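Tailspike protein (Acinetobacter phage vB_ApiP_P1, PDB 6E1R) probably binds and hydrolyses the capsular polysaccharide of its Acinetobacter host, as phage tailspike depolymerases do. Local coordinates at residues V78-A83 with V112-L117; R130-G135 with S163-K168. All coordinates share one frame; numbering follows the deposited sequence.

Strands 79-80, 111-113, 129-133 and 164-167 are neighbours, in that order, in one parallel sheet of what is consistent with a beta-helix, and the two contacts follow the same order along the chain. Contact 1 joins the first pair, bridged by helix 94-106; contact 2 joins strands 129-133 and 164-167, after which the run continues to 189-196, and it opens only after contact 1 is complete. Their centres are about 11 Å apart. Strands 111-113 and 129-133 connect them directly, Val113 N lying 2.9 Å from Glu132 O in a probable hydrogen bond. No other subunit touches contact 1, at the beginning of the ladder, whereas both neighbouring subunits of the trimer reach contact 2.

Contact 1: residues V78-A83 with V112-L117; sequences VLTVSA and VVDFDL
Val81 and Ser82 bring the turn after strand 79-80 against Val113, Asp114 and Leu117, at the N-terminal end of the parallel beta-helix. The strands 79-80 and 111-113 are the two arms of a beta-alpha-beta connection through helix 94-106, and Thr80 and Val112 form a single parallel bridge between them. Val112 is held through both its polar backbone atoms: its N donates to Leu79 O (3.0 Å), and its O accepts from Val81 N (3.1 Å).

The close packing gathers round Val81. Its two methyls divide the work: CG1 lies against Val113 CA at 3.7 Å, while CG2, placed between the backbone N and the carbonyl carbon, meets Leu117 CD2 tip to tip at 3.8 Å. That same Leu117 methyl rests against one face of the Phe115 ring, offset toward its rim. Helix 94-106 supports this side, receiving Leu79 on Thr103 and Ala104 and Leu117 on Leu97.

The other side, that of Val78, Thr80 and Val112, is sparser and partly exposed. Here Val78 crosses Val112 at about a right angle, with Val78 CG1 3.7 Å from Val112 CG2, and Thr80 offers Asp114 little more than its CB. Thr80 OG1 instead turns back on its own segment and accepts from Ala83 N in an ST motif spanning the turn that carries Ser82. Ser82 itself belongs to the packed, buried part: its OG, located at the edge of the Phe115 ring, donates to Asp114 OD2 at 2.7 Å, approaching on the syn side and 29° out of the carboxylate plane.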
loop_
_atom_site.group_PDB
_atom_site.type_symbol
_atom_site.label_atom_id
_atom_site.label_comp_id
_atom_site.label_asym_id
_atom_site.label_seq_id
_atom_site.Cartn_x
_atom_site.Cartn_y
_atom_site.Cartn_z
ATOM N N VAL A 78 -10.016 -21.136 31.367
ATOM C CA VAL A 78 -10.155 -21.321 29.928
ATOM C C VAL A 78 -11.101 -22.486 29.674
ATOM O O VAL A 78 -11.029 -23.516 30.351
ATOM C CB VAL A 78 -8.781 -21.558 29.265
ATOM C CG1 VAL A 78 -8.884 -22.565 28.130
ATOM C CG2 VAL A 78 -8.210 -20.243 28.761
ATOM N N LEU A 79 -11.993 -22.314 28.702
ATOM C CA LEU A 79 -12.888 -23.378 28.267
ATOM C C LEU A 79 -12.217 -24.167 27.147
ATOM O O LEU A 79 -11.832 -23.593 26.124
ATOM C CB LEU A 79 -14.227 -22.807 27.802
ATOM C CG LEU A 79 -15.269 -23.832 27.350
ATOM C CD1 LEU A 79 -15.466 -24.903 28.411
ATOM C CD2 LEU A 79 -16.590 -23.155 27.022
ATOM N N THR A 80 -12.092 -25.477 27.335
ATOM C CA THR A 80 -11.403 -26.344 26.393
ATOM C C THR A 80 -12.390 -27.339 25.801
ATOM O O THR A 80 -13.393 -27.689 26.432
ATOM C CB THR A 80 -10.245 -27.108 27.057
ATOM O OG1 THR A 80 -10.760 -27.978 28.074
ATOM C CG2 THR A 80 -9.259 -26.139 27.689
ATOM N N VAL A 81 -12.102 -27.788 24.576
ATOM C CA VAL A 81 -12.966 -28.777 23.937
ATOM C C VAL A 81 -12.921 -30.094 24.704
ATOM O O VAL A 81 -13.889 -30.864 24.683
ATOM C CB VAL A 81 -12.590 -28.966 22.450
ATOM C CG1 VAL A 81 -12.204 -27.637 21.818
ATOM C CG2 VAL A 81 -11.476 -29.991 22.282
ATOM N N SER A 82 -11.811 -30.374 25.393
ATOM C CA SER A 82 -11.737 -31.579 26.212
ATOM C C SER A 82 -12.730 -31.529 27.361
ATOM O O SER A 82 -13.275 -32.564 27.757
ATOM C CB SER A 82 -10.320 -31.764 26.757
ATOM O OG SER A 82 -9.388 -31.964 25.710
ATOM N N ALA A 83 -12.982 -30.338 27.903
ATOM C CA ALA A 83 -13.980 -30.174 28.951
ATOM C C ALA A 83 -15.410 -30.278 28.437
ATOM O O ALA A 83 -16.342 -30.189 29.244
ATOM C CB ALA A 83 -13.779 -28.829 29.653
ATOM N N VAL A 112 -10.845 -23.079 23.320
ATOM C CA VAL A 112 -9.468 -23.495 23.086
ATOM C C VAL A 112 -9.466 -24.973 22.730
ATOM O O VAL A 112 -10.040 -25.793 23.456
ATOM C CB VAL A 112 -8.578 -23.231 24.315
ATOM C CG1 VAL A 112 -7.197 -23.835 24.110
ATOM C CG2 VAL A 112 -8.479 -21.738 24.587
ATOM N N VAL A 113 -8.814 -25.310 21.624
ATOM C CA VAL A 113 -8.651 -26.692 21.191
ATOM C C VAL A 113 -7.289 -27.153 21.691
ATOM O O VAL A 113 -6.249 -26.679 21.222
ATOM C CB VAL A 113 -8.769 -26.828 19.667
ATOM C CG1 VAL A 113 -8.840 -28.294 19.270
ATOM C CG2 VAL A 113 -9.985 -26.074 19.161
ATOM N N ASP A 114 -7.291 -28.082 22.645
ATOM C CA ASP A 114 -6.073 -28.501 23.322
ATOM C C ASP A 114 -5.480 -29.791 22.769
ATOM O O ASP A 114 -4.359 -30.147 23.149
ATOM C CB ASP A 114 -6.333 -28.641 24.828
ATOM C CG ASP A 114 -7.617 -29.383 25.132
ATOM O OD1 ASP A 114 -8.501 -29.429 24.249
ATOM O OD2 ASP A 114 -7.749 -29.903 26.260
ATOM N N PHE A 115 -6.194 -30.497 21.896
ATOM C CA PHE A 115 -5.616 -31.621 21.172
ATOM C C PHE A 115 -6.293 -31.718 19.813
ATOM O O PHE A 115 -7.392 -31.196 19.607
ATOM C CB PHE A 115 -5.743 -32.937 21.955
ATOM C CG PHE A 115 -7.133 -33.507 21.978
ATOM C CD1 PHE A 115 -8.061 -33.071 22.909
ATOM C CD2 PHE A 115 -7.505 -34.498 21.084
ATOM C CE1 PHE A 115 -9.337 -33.601 22.938
ATOM C CE2 PHE A 115 -8.780 -35.031 21.106
ATOM C CZ PHE A 115 -9.696 -34.583 22.036
ATOM N N ASP A 116 -5.624 -32.397 18.883
ATOM C CA ASP A 116 -6.108 -32.454 17.510
ATOM C C ASP A 116 -7.415 -33.232 17.442
ATOM O O ASP A 116 -7.510 -34.356 17.946
ATOM C CB ASP A 116 -5.059 -33.087 16.597
ATOM C CG ASP A 116 -3.785 -32.265 16.514
ATOM O OD1 ASP A 116 -3.847 -31.042 16.763
ATOM O OD2 ASP A 116 -2.722 -32.841 16.198
ATOM N N LEU A 117 -8.417 -32.636 16.808
ATOM C CA LEU A 117 -9.742 -33.226 16.711
ATOM C C LEU A 117 -9.943 -33.888 15.355
ATOM O O LEU A 117 -9.344 -33.496 14.350
ATOM C CB LEU A 117 -10.821 -32.164 16.934
ATOM C CG LEU A 117 -10.770 -31.429 18.275
ATOM C CD1 LEU A 117 -11.939 -30.468 18.407
ATOM C CD2 LEU A 117 -10.752 -32.418 19.426
#

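Contact 2: residues R130-G135 with S163-K168; sequences RIEGDG and SSYFGK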
loop_
_atom_site.group_PDB
_atom_site.type_symbol
_atom_site.label_atom_id
_atom_site.label_comp_id
_atom_site.label_asym_id
_atom_site.label_seq_id
_atom_site.Cartn_x
_atom_site.Cartn_y
_atom_site.Cartn_z
ATOM N N ARG A 130 -15.211 -17.426 19.107
ATOM C CA ARG A 130 -13.768 -17.216 19.138
ATOM C C ARG A 130 -13.121 -18.526 19.568
ATOM O O ARG A 130 -13.254 -18.939 20.724
ATOM C CB ARG A 130 -13.396 -16.072 20.079
ATOM C CG ARG A 130 -11.902 -15.899 20.284
ATOM C CD ARG A 130 -11.617 -14.803 21.293
ATOM N NE ARG A 130 -10.218 -14.790 21.709
ATOM C CZ ARG A 130 -9.756 -14.089 22.738
ATOM N NH1 ARG A 130 -10.581 -13.336 23.453
ATOM N NH2 ARG A 130 -8.467 -14.134 23.049
ATOM N N ILE A 131 -12.427 -19.177 18.639
ATOM C CA ILE A 131 -11.816 -20.479 18.874
ATOM C C ILE A 131 -10.344 -20.393 18.496
ATOM O O ILE A 131 -10.001 -19.871 17.429
ATOM C CB ILE A 131 -12.537 -21.592 18.085
ATOM C CG1 ILE A 131 -11.812 -22.930 18.236
ATOM C CG2 ILE A 131 -12.695 -21.208 16.617
ATOM C CD1 ILE A 131 -12.528 -24.077 17.557
ATOM N N GLU A 132 -9.477 -20.888 19.377
ATOM C CA GLU A 132 -8.036 -20.796 19.198
ATOM C C GLU A 132 -7.396 -22.159 19.435
ATOM O O GLU A 132 -8.012 -23.075 19.987
ATOM C CB GLU A 132 -7.424 -19.747 20.139
ATOM C CG GLU A 132 -8.026 -18.356 19.996
ATOM C CD GLU A 132 -7.442 -17.360 20.979
ATOM O OE1 GLU A 132 -7.090 -17.770 22.105
ATOM O OE2 GLU A 132 -7.342 -16.164 20.630
ATOM N N GLY A 133 -6.146 -22.283 19.005
ATOM C CA GLY A 133 -5.390 -23.504 19.200
ATOM C C GLY A 133 -4.045 -23.216 19.834
ATOM O O GLY A 133 -3.423 -22.185 19.582
ATOM N N ASP A 134 -3.601 -24.155 20.673
ATOM C CA ASP A 134 -2.346 -24.017 21.405
ATOM C C ASP A 134 -1.241 -24.910 20.849
ATOM O O ASP A 134 -0.278 -25.211 21.561
ATOM C CB ASP A 134 -2.559 -24.313 22.890
ATOM C CG ASP A 134 -3.248 -25.647 23.134
ATOM O OD1 ASP A 134 -3.360 -26.451 22.184
ATOM O OD2 ASP A 134 -3.666 -25.896 24.285
ATOM N N GLY A 135 -1.358 -25.338 19.595
ATOM C CA GLY A 135 -0.374 -26.226 19.007
ATOM C C GLY A 135 0.946 -25.556 18.681
ATOM O O GLY A 135 1.254 -24.479 19.203
ATOM N N SER A 163 -19.550 -12.509 12.679
ATOM C CA SER A 163 -18.619 -12.288 13.781
ATOM C C SER A 163 -18.030 -13.607 14.261
ATOM O O SER A 163 -18.744 -14.455 14.804
ATOM C CB SER A 163 -19.294 -11.543 14.938
ATOM O OG SER A 163 -19.768 -10.275 14.518
ATOM N N SER A 164 -16.729 -13.792 14.051
ATOM C CA SER A 164 -16.040 -14.995 14.492
ATOM C C SER A 164 -14.544 -14.712 14.510
ATOM O O SER A 164 -14.076 -13.701 13.982
ATOM C CB SER A 164 -16.367 -16.199 13.601
ATOM O OG SER A 164 -16.122 -15.912 12.238
ATOM N N TYR A 165 -13.798 -15.622 15.130
ATOM C CA TYR A 165 -12.349 -15.503 15.205
ATOM C C TYR A 165 -11.747 -16.899 15.194
ATOM O O TYR A 165 -12.158 -17.760 15.977
ATOM C CB TYR A 165 -11.917 -14.741 16.463
ATOM C CG TYR A 165 -10.431 -14.458 16.537
ATOM C CD1 TYR A 165 -9.551 -15.386 17.083
ATOM C CD2 TYR A 165 -9.910 -13.261 16.063
ATOM C CE1 TYR A 165 -8.195 -15.129 17.153
ATOM C CE2 TYR A 165 -8.555 -12.996 16.129
ATOM C CZ TYR A 165 -7.702 -13.932 16.675
ATOM O OH TYR A 165 -6.352 -13.673 16.742
ATOM N N PHE A 166 -10.780 -17.116 14.306
ATOM C CA PHE A 166 -10.098 -18.399 14.178
ATOM C C PHE A 166 -8.603 -18.151 14.312
ATOM O O PHE A 166 -7.981 -17.585 13.407
ATOM C CB PHE A 166 -10.433 -19.067 12.846
ATOM C CG PHE A 166 -11.885 -19.402 12.696
ATOM C CD1 PHE A 166 -12.776 -18.467 12.198
ATOM C CD2 PHE A 166 -12.362 -20.648 13.063
ATOM C CE1 PHE A 166 -14.115 -18.770 12.065
ATOM C CE2 PHE A 166 -13.700 -20.956 12.933
ATOM C CZ PHE A 166 -14.577 -20.015 12.435
ATOM N N GLY A 167 -8.031 -18.577 15.434
ATOM C CA GLY A 167 -6.637 -18.304 15.711
ATOM C C GLY A 167 -5.763 -19.537 15.786
ATOM O O GLY A 167 -5.915 -20.364 16.690
ATOM N N LYS A 168 -4.846 -19.665 14.827
ATOM C CA LYS A 168 -3.803 -20.688 14.841
ATOM C C LYS A 168 -4.401 -22.096 14.892
ATOM O O LYS A 168 -4.169 -22.875 15.820
ATOM C CB LYS A 168 -2.835 -20.434 16.001
ATOM C CG LYS A 168 -2.242 -19.033 15.951
ATOM C CD LYS A 168 -1.444 -18.682 17.188
ATOM C CE LYS A 168 -0.865 -17.279 17.068
ATOM N NZ LYS A 168 -0.208 -16.825 18.324
#
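Ile131 bonds through its N to Tyr165 O (3.0 Å) and through its O to Gly167 N (3.1 Å), in a regular parallel ladder between strands 130-133 and 164-167, whose axes run 4.9 Å apart. Gly167 O then takes Gly133 N at 3.0 Å. The first of these bonds is almost straight at the hydrogen, 175°, and the last is bent to 140°.

Side chains of paired residues then meet on both faces of the sheet. On one, Ile131 CG2 touches Phe166 CD2 at 3.6 Å, the two chains running obliquely to each other. On the other, Arg130 and Tyr165 lie side by side and point the same way, Arg130 CG 4.0 Å from Tyr165 CB. Glu132 reaches over from two residues further along its strand, its OE2 3.7 Å from Tyr165 CE1, with the carboxylate turned 59° against the ring.

Such stacking of like-directed residues on successive coils is the hallmark of the parallel beta-helix, here consistent with the right-handed form known from other tailspikes. Phe166 continues the pile onto strand 189-196, where the ring of Phe195 is nearly parallel to its own; Phe182, on strand 178-184, is a separate edge-to-face partner.

Charged groups pair on the face of Arg130 and Glu132. With CG anti to the backbone N and the chain extended to NE, Arg130 presents the edge of its guanidinium to Glu132 OE2, where NE and NH2 both make weak bonds of 3.4 Å within a salt bridge. Lys168 of the second subunit also bridges to this oxygen, while Arg130 NH1 donates to Gly133 O of that subunit. There, too, His197 of the second subunit meets the Tyr165 ring edge-to-face.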